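Adenylate cyclase-like protein (Chlamydia trachomatis, PDB 4QO6) is a structural protein of the type III secretion system's inner-membrane ring, represented here by its extended periplasmic region of consecutive BON-like domains. Local coordinates at residues A[86-91]-A[113-118]; A[105-110]-A[132-137]. All coordinates share one frame; numbering follows the deposited sequence.

From the N terminus, the chain leaves helix 71-83 and enters the loop 86-91. It then runs through strand 92-95 and strand 100-107, whose end opens segment 105-110. Helix 110-123 follows and carries 113-118, which packs back on 86-91. Contact 1 closes that excursion. Contact 2 closes the next one, where strand 130-136 returns beside strand 100-107 in a parallel beta-alpha-beta crossover. The two closures cross, because their segments alternate along the chain. They also touch: Ile91 CD1 packs on Leu107 CD2 at 3.8 Å. Contact 1 holds the loop to the helix inside the middle domain, and contact 2 joins strands where that domain passes into the next.

Contact 1 (A[86-91]-A[113-118]); sequences PEFKGI and AACLAD
Phe88 turns its CG away from its carbonyl carbon (chi1 -50°), and Leu116 places CG trans to its own N (chi1 -179°). These torsions bring the aromatic ring and the leucine branch together. Leu116 CD1 sits over the middle of one ring face, 3.8 Å from the centroid of the Phe88 ring and 13° off its normal. This is a CH-pi contact. Glu87 CG lies over the opposite face, shifted toward the rim. The far end of the ring abuts the helix itself, with Phe88 CZ 3.6 Å from Leu116 N. Phe88 CE1 also meets Leu116 CB at 3.7 Å. In the given conformer, Cys115 SG approaches obliquely, 3.6 Å from Phe88 CZ, as a sulfur-aromatic contact. Ile91 and Leu116 pass one another head to tail, with Ile91 CG2 4.2 Å from Leu116 CD2. The type I turn from Phe88 to Ile91, closed by Ile91 N to Phe88 O at 2.9 Å, brings both side chains to the same helix. Leu82 of helix 71-83 touches Phe88, Ile91 and Leu116, and Tyr119 meets the Phe88 ring. The chemistry is apolar and sulfur-aromatic, so shape and burial, more than directed polar bonds, join this loop to helix 110-123 in the domain core.

Contact 2 (A[105-110]-A[132-137]); sequences GYLKTE and NKVIIE
The Tyr106 ring has Ile135 alongside, pointing the same way, with Tyr106 CD1 3.5 Å from Ile135 CB. That approach is oblique to the ring. The Glu137 side chain crosses that of Tyr106 at about a right angle, yet the carboxylate plane is tilted only 31° from the ring plane. Its OE2 lies near Tyr106 CB and is hydrogen-bonded to Asn162 N, while Tyr106 OH is hydrogen-bonded to Gly191 O. The backbones pair in parallel. Ile135 N donates to Gly105 O at 2.7 Å, and Leu107 N to Ile135 O at 3.0 Å. Glu137 N then donates to Leu107 O at 2.8 Å, nearly straight at 169°. At the start of 132-137, Asn132 OD1 accepts from Val134 N in an Asx turn. Lys108, bent at chi2 (94°), lays its CD 3.4 Å from Glu137 OE1. Lys108 NZ stays 3.9 Å from Glu137 OE1, a long salt bridge. On the opposite face, which carries Leu107 and Ile136, Leu107 CD1 packs on Val134 CG1 at 3.9 Å. Ile136 CG2 lies 3.4 Å from Thr109 C. Leu107 also meets Leu116 of helix 110-123, and Ile136 meets Ala113 there. Tyr106 and Glu137 instead face Phe160 of strand 157-161, so the paired strands lie between that helix and the following domain.

Contact 1 (A[86-91]-A[113-118])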
loop_
_atom_site.group_PDB
_atom_site.type_symbol
_atom_site.label_atom_id
_atom_site.label_comp_id
_atom_site.label_asym_id
_atom_site.label_seq_id
_atom_site.Cartn_x
_atom_site.Cartn_y
_atom_site.Cartn_z
ATOM N N PRO A 86 7.902 -2.768 16.985
ATOM C CA PRO A 86 8.144 -4.122 16.422
ATOM C C PRO A 86 6.896 -4.742 15.752
ATOM O O PRO A 86 6.984 -5.419 14.694
ATOM C CB PRO A 86 8.562 -4.932 17.652
ATOM C CG PRO A 86 7.840 -4.259 18.811
ATOM C CD PRO A 86 7.752 -2.785 18.461
ATOM N N GLU A 87 5.738 -4.493 16.353
ATOM C CA GLU A 87 4.461 -4.894 15.755
ATOM C C GLU A 87 4.284 -4.376 14.285
ATOM O O GLU A 87 3.758 -5.092 13.442
ATOM C CB GLU A 87 3.318 -4.458 16.699
ATOM C CG GLU A 87 1.906 -4.936 16.353
ATOM C CD GLU A 87 1.550 -6.335 16.854
ATOM O OE1 GLU A 87 2.466 -7.102 17.230
ATOM O OE2 GLU A 87 0.340 -6.679 16.847
ATOM N N PHE A 88 4.754 -3.161 13.957
ATOM C CA PHE A 88 4.419 -2.535 12.652
ATOM C C PHE A 88 5.555 -2.208 11.709
ATOM O O PHE A 88 5.330 -1.543 10.733
ATOM C CB PHE A 88 3.607 -1.255 12.859
ATOM C CG PHE A 88 2.453 -1.433 13.770
ATOM C CD1 PHE A 88 1.518 -2.422 13.531
ATOM C CD2 PHE A 88 2.294 -0.623 14.853
ATOM C CE1 PHE A 88 0.451 -2.606 14.375
ATOM C CE2 PHE A 88 1.234 -0.804 15.715
ATOM C CZ PHE A 88 0.315 -1.802 15.475
ATOM N N LYS A 89 6.754 -2.696 11.950
ATOM C CA LYS A 89 7.884 -2.157 11.211
ATOM C C LYS A 89 7.848 -2.439 9.665
ATOM O O LYS A 89 8.433 -1.645 8.912
ATOM C CB LYS A 89 9.227 -2.502 11.889
ATOM C CG LYS A 89 9.529 -3.990 12.067
ATOM C CD LYS A 89 11.038 -4.225 12.080
ATOM C CE LYS A 89 11.439 -5.504 12.797
ATOM N NZ LYS A 89 11.561 -5.268 14.262
ATOM N N GLY A 90 7.143 -3.484 9.192
ATOM C CA GLY A 90 6.930 -3.669 7.727
ATOM C C GLY A 90 5.873 -2.714 7.057
ATOM O O GLY A 90 5.613 -2.781 5.863
ATOM N N ILE A 91 5.275 -1.833 7.846
ATOM C CA ILE A 91 4.246 -0.895 7.422
ATOM C C ILE A 91 4.880 0.498 7.145
ATOM O O ILE A 91 5.610 1.031 7.982
ATOM C CB ILE A 91 3.220 -0.733 8.581
ATOM C CG1 ILE A 91 2.662 -2.093 9.056
ATOM C CG2 ILE A 91 2.112 0.270 8.229
ATOM C CD1 ILE A 91 1.949 -2.870 7.966
ATOM N N ALA A 113 -4.237 -5.888 12.362
ATOM C CA ALA A 113 -4.919 -4.795 11.655
ATOM C C ALA A 113 -5.673 -3.865 12.591
ATOM O O ALA A 113 -5.639 -2.650 12.412
ATOM C CB ALA A 113 -5.857 -5.323 10.573
ATOM N N ALA A 114 -6.367 -4.430 13.576
ATOM C CA ALA A 114 -7.042 -3.624 14.597
ATOM C C ALA A 114 -6.075 -2.869 15.529
ATOM O O ALA A 114 -6.362 -1.738 15.935
ATOM C CB ALA A 114 -7.994 -4.485 15.421
ATOM N N CYS A 115 -4.954 -3.488 15.883
ATOM C CA CYS A 115 -3.898 -2.823 16.661
ATOM C C CYS A 115 -3.352 -1.567 15.920
ATOM O O CYS A 115 -3.102 -0.515 16.517
ATOM C CB CYS A 115 -2.766 -3.816 16.932
ATOM S SG CYS A 115 -1.491 -3.326 18.135
ATOM N N LEU A 116 -3.170 -1.682 14.600
ATOM C CA LEU A 116 -2.628 -0.595 13.773
ATOM C C LEU A 116 -3.626 0.565 13.743
ATOM O O LEU A 116 -3.219 1.712 13.918
ATOM C CB LEU A 116 -2.268 -1.078 12.369
ATOM C CG LEU A 116 -1.654 0.005 11.437
ATOM C CD1 LEU A 116 -0.263 0.466 11.892
ATOM C CD2 LEU A 116 -1.622 -0.460 10.002
ATOM N N ALA A 117 -4.922 0.265 13.590
ATOM C CA ALA A 117 -5.956 1.292 13.508
ATOM C C ALA A 117 -6.015 2.106 14.805
ATOM O O ALA A 117 -6.039 3.357 14.757
ATOM C CB ALA A 117 -7.301 0.660 13.217
ATOM N N ASP A 118 -5.991 1.395 15.954
ATOM C CA ASP A 118 -5.862 2.034 17.277
ATOM C C ASP A 118 -4.628 2.916 17.329
ATOM O O ASP A 118 -4.686 4.041 17.811
ATOM C CB ASP A 118 -5.649 1.015 18.414
ATOM C CG ASP A 118 -6.796 0.049 18.585
ATOM O OD1 ASP A 118 -7.935 0.369 18.129
ATOM O OD2 ASP A 118 -6.537 -1.037 19.208
#

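Contact 2 (A[105-110]-A[132-137])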
loop_
_atom_site.group_PDB
_atom_site.type_symbol
_atom_site.label_atom_id
_atom_site.label_comp_id
_atom_site.label_asym_id
_atom_site.label_seq_id
_atom_site.Cartn_x
_atom_site.Cartn_y
_atom_site.Cartn_z
ATOM N N GLY A 105 1.697 -2.199 3.118
ATOM C CA GLY A 105 2.513 -3.302 3.655
ATOM C C GLY A 105 1.654 -4.514 4.027
ATOM O O GLY A 105 0.481 -4.569 3.664
ATOM N N TYR A 106 2.230 -5.453 4.791
ATOM C CA TYR A 106 1.587 -6.703 5.219
ATOM C C TYR A 106 1.459 -6.766 6.723
ATOM O O TYR A 106 2.344 -6.329 7.387
ATOM C CB TYR A 106 2.442 -7.930 4.768
ATOM C CG TYR A 106 2.522 -8.033 3.283
ATOM C CD1 TYR A 106 1.475 -8.574 2.561
ATOM C CD2 TYR A 106 3.612 -7.524 2.588
ATOM C CE1 TYR A 106 1.514 -8.611 1.177
ATOM C CE2 TYR A 106 3.666 -7.586 1.210
ATOM C CZ TYR A 106 2.625 -8.135 0.518
ATOM O OH TYR A 106 2.679 -8.180 -0.853
ATOM N N LEU A 107 0.360 -7.288 7.235
ATOM C CA LEU A 107 0.204 -7.694 8.643
ATOM C C LEU A 107 -0.239 -9.156 8.591
ATOM O O LEU A 107 -0.681 -9.638 7.546
ATOM C CB LEU A 107 -0.858 -6.856 9.418
ATOM C CG LEU A 107 -0.479 -5.377 9.621
ATOM C CD1 LEU A 107 -1.593 -4.492 10.118
ATOM C CD2 LEU A 107 0.707 -5.290 10.560
ATOM N N LYS A 108 -0.108 -9.844 9.716
ATOM C CA LYS A 108 -0.277 -11.284 9.776
ATOM C C LYS A 108 -1.740 -11.582 9.874
ATOM O O LYS A 108 -2.216 -12.381 9.110
ATOM C CB LYS A 108 0.475 -11.874 10.969
ATOM C CG LYS A 108 0.480 -13.390 11.033
ATOM C CD LYS A 108 1.717 -13.990 10.375
ATOM C CE LYS A 108 1.571 -15.502 10.184
ATOM N NZ LYS A 108 2.548 -16.048 9.194
ATOM N N THR A 109 -2.451 -10.903 10.781
ATOM C CA THR A 109 -3.858 -11.193 11.082
ATOM C C THR A 109 -4.745 -9.958 11.196
ATOM O O THR A 109 -4.231 -8.850 11.309
ATOM C CB THR A 109 -3.964 -11.910 12.453
ATOM O OG1 THR A 109 -3.295 -11.127 13.459
ATOM C CG2 THR A 109 -3.350 -13.303 12.373
ATOM N N GLU A 110 -6.066 -10.158 11.230
ATOM C CA GLU A 110 -7.041 -9.064 11.480
ATOM C C GLU A 110 -6.867 -8.365 12.835
ATOM O O GLU A 110 -7.308 -7.219 13.013
ATOM C CB GLU A 110 -8.507 -9.549 11.409
ATOM C CG GLU A 110 -9.039 -9.855 10.023
ATOM C CD GLU A 110 -9.392 -11.332 9.810
ATOM O OE1 GLU A 110 -9.773 -12.042 10.783
ATOM O OE2 GLU A 110 -9.312 -11.793 8.648
ATOM N N ASN A 132 -6.315 3.098 3.118
ATOM C CA ASN A 132 -5.683 1.948 3.683
ATOM C C ASN A 132 -5.492 0.840 2.684
ATOM O O ASN A 132 -6.459 0.284 2.236
ATOM C CB ASN A 132 -6.466 1.387 4.847
ATOM C CG ASN A 132 -6.021 -0.007 5.168
ATOM O OD1 ASN A 132 -4.834 -0.250 5.422
ATOM N ND2 ASN A 132 -6.940 -0.948 5.076
ATOM N N LYS A 133 -4.234 0.493 2.393
ATOM C CA LYS A 133 -3.901 -0.546 1.461
ATOM C C LYS A 133 -3.125 -1.690 2.079
ATOM O O LYS A 133 -2.587 -2.531 1.389
ATOM C CB LYS A 133 -3.109 0.040 0.288
ATOM C CG LYS A 133 -3.921 1.016 -0.523
ATOM C CD LYS A 133 -3.375 1.052 -1.948
ATOM C CE LYS A 133 -4.237 1.880 -2.885
ATOM N NZ LYS A 133 -3.586 3.192 -3.162
ATOM N N VAL A 134 -3.119 -1.788 3.390
ATOM C CA VAL A 134 -2.404 -2.851 4.024
ATOM C C VAL A 134 -3.026 -4.202 3.647
ATOM O O VAL A 134 -4.252 -4.337 3.615
ATOM C CB VAL A 134 -2.395 -2.638 5.559
ATOM C CG1 VAL A 134 -1.819 -3.855 6.262
ATOM C CG2 VAL A 134 -1.567 -1.403 5.882
ATOM N N ILE A 135 -2.180 -5.194 3.383
ATOM C CA ILE A 135 -2.628 -6.544 3.039
ATOM C C ILE A 135 -2.663 -7.443 4.326
ATOM O O ILE A 135 -1.668 -7.513 5.048
ATOM C CB ILE A 135 -1.674 -7.170 1.999
ATOM C CG1 ILE A 135 -1.419 -6.259 0.771
ATOM C CG2 ILE A 135 -2.183 -8.539 1.529
ATOM C CD1 ILE A 135 -2.523 -6.228 -0.232
ATOM N N ILE A 136 -3.770 -8.149 4.609
ATOM C CA ILE A 136 -3.797 -9.088 5.781
ATOM C C ILE A 136 -3.452 -10.525 5.327
ATOM O O ILE A 136 -4.154 -11.107 4.514
ATOM C CB ILE A 136 -5.161 -9.101 6.516
ATOM C CG1 ILE A 136 -5.637 -7.677 6.863
ATOM C CG2 ILE A 136 -5.094 -9.954 7.781
ATOM C CD1 ILE A 136 -4.605 -6.838 7.588
ATOM N N GLU A 137 -2.374 -11.084 5.838
ATOM C CA GLU A 137 -1.924 -12.416 5.398
ATOM C C GLU A 137 -2.952 -13.539 5.598
ATOM O O GLU A 137 -3.217 -14.289 4.679
ATOM C CB GLU A 137 -0.568 -12.780 6.018
ATOM C CG GLU A 137 0.600 -12.064 5.337
ATOM C CD GLU A 137 1.895 -12.056 6.150
ATOM O OE1 GLU A 137 1.948 -12.662 7.255
ATOM O OE2 GLU A 137 2.883 -11.454 5.653
HETATM O O HOH W 1 -0.192 -2.738 0.705
#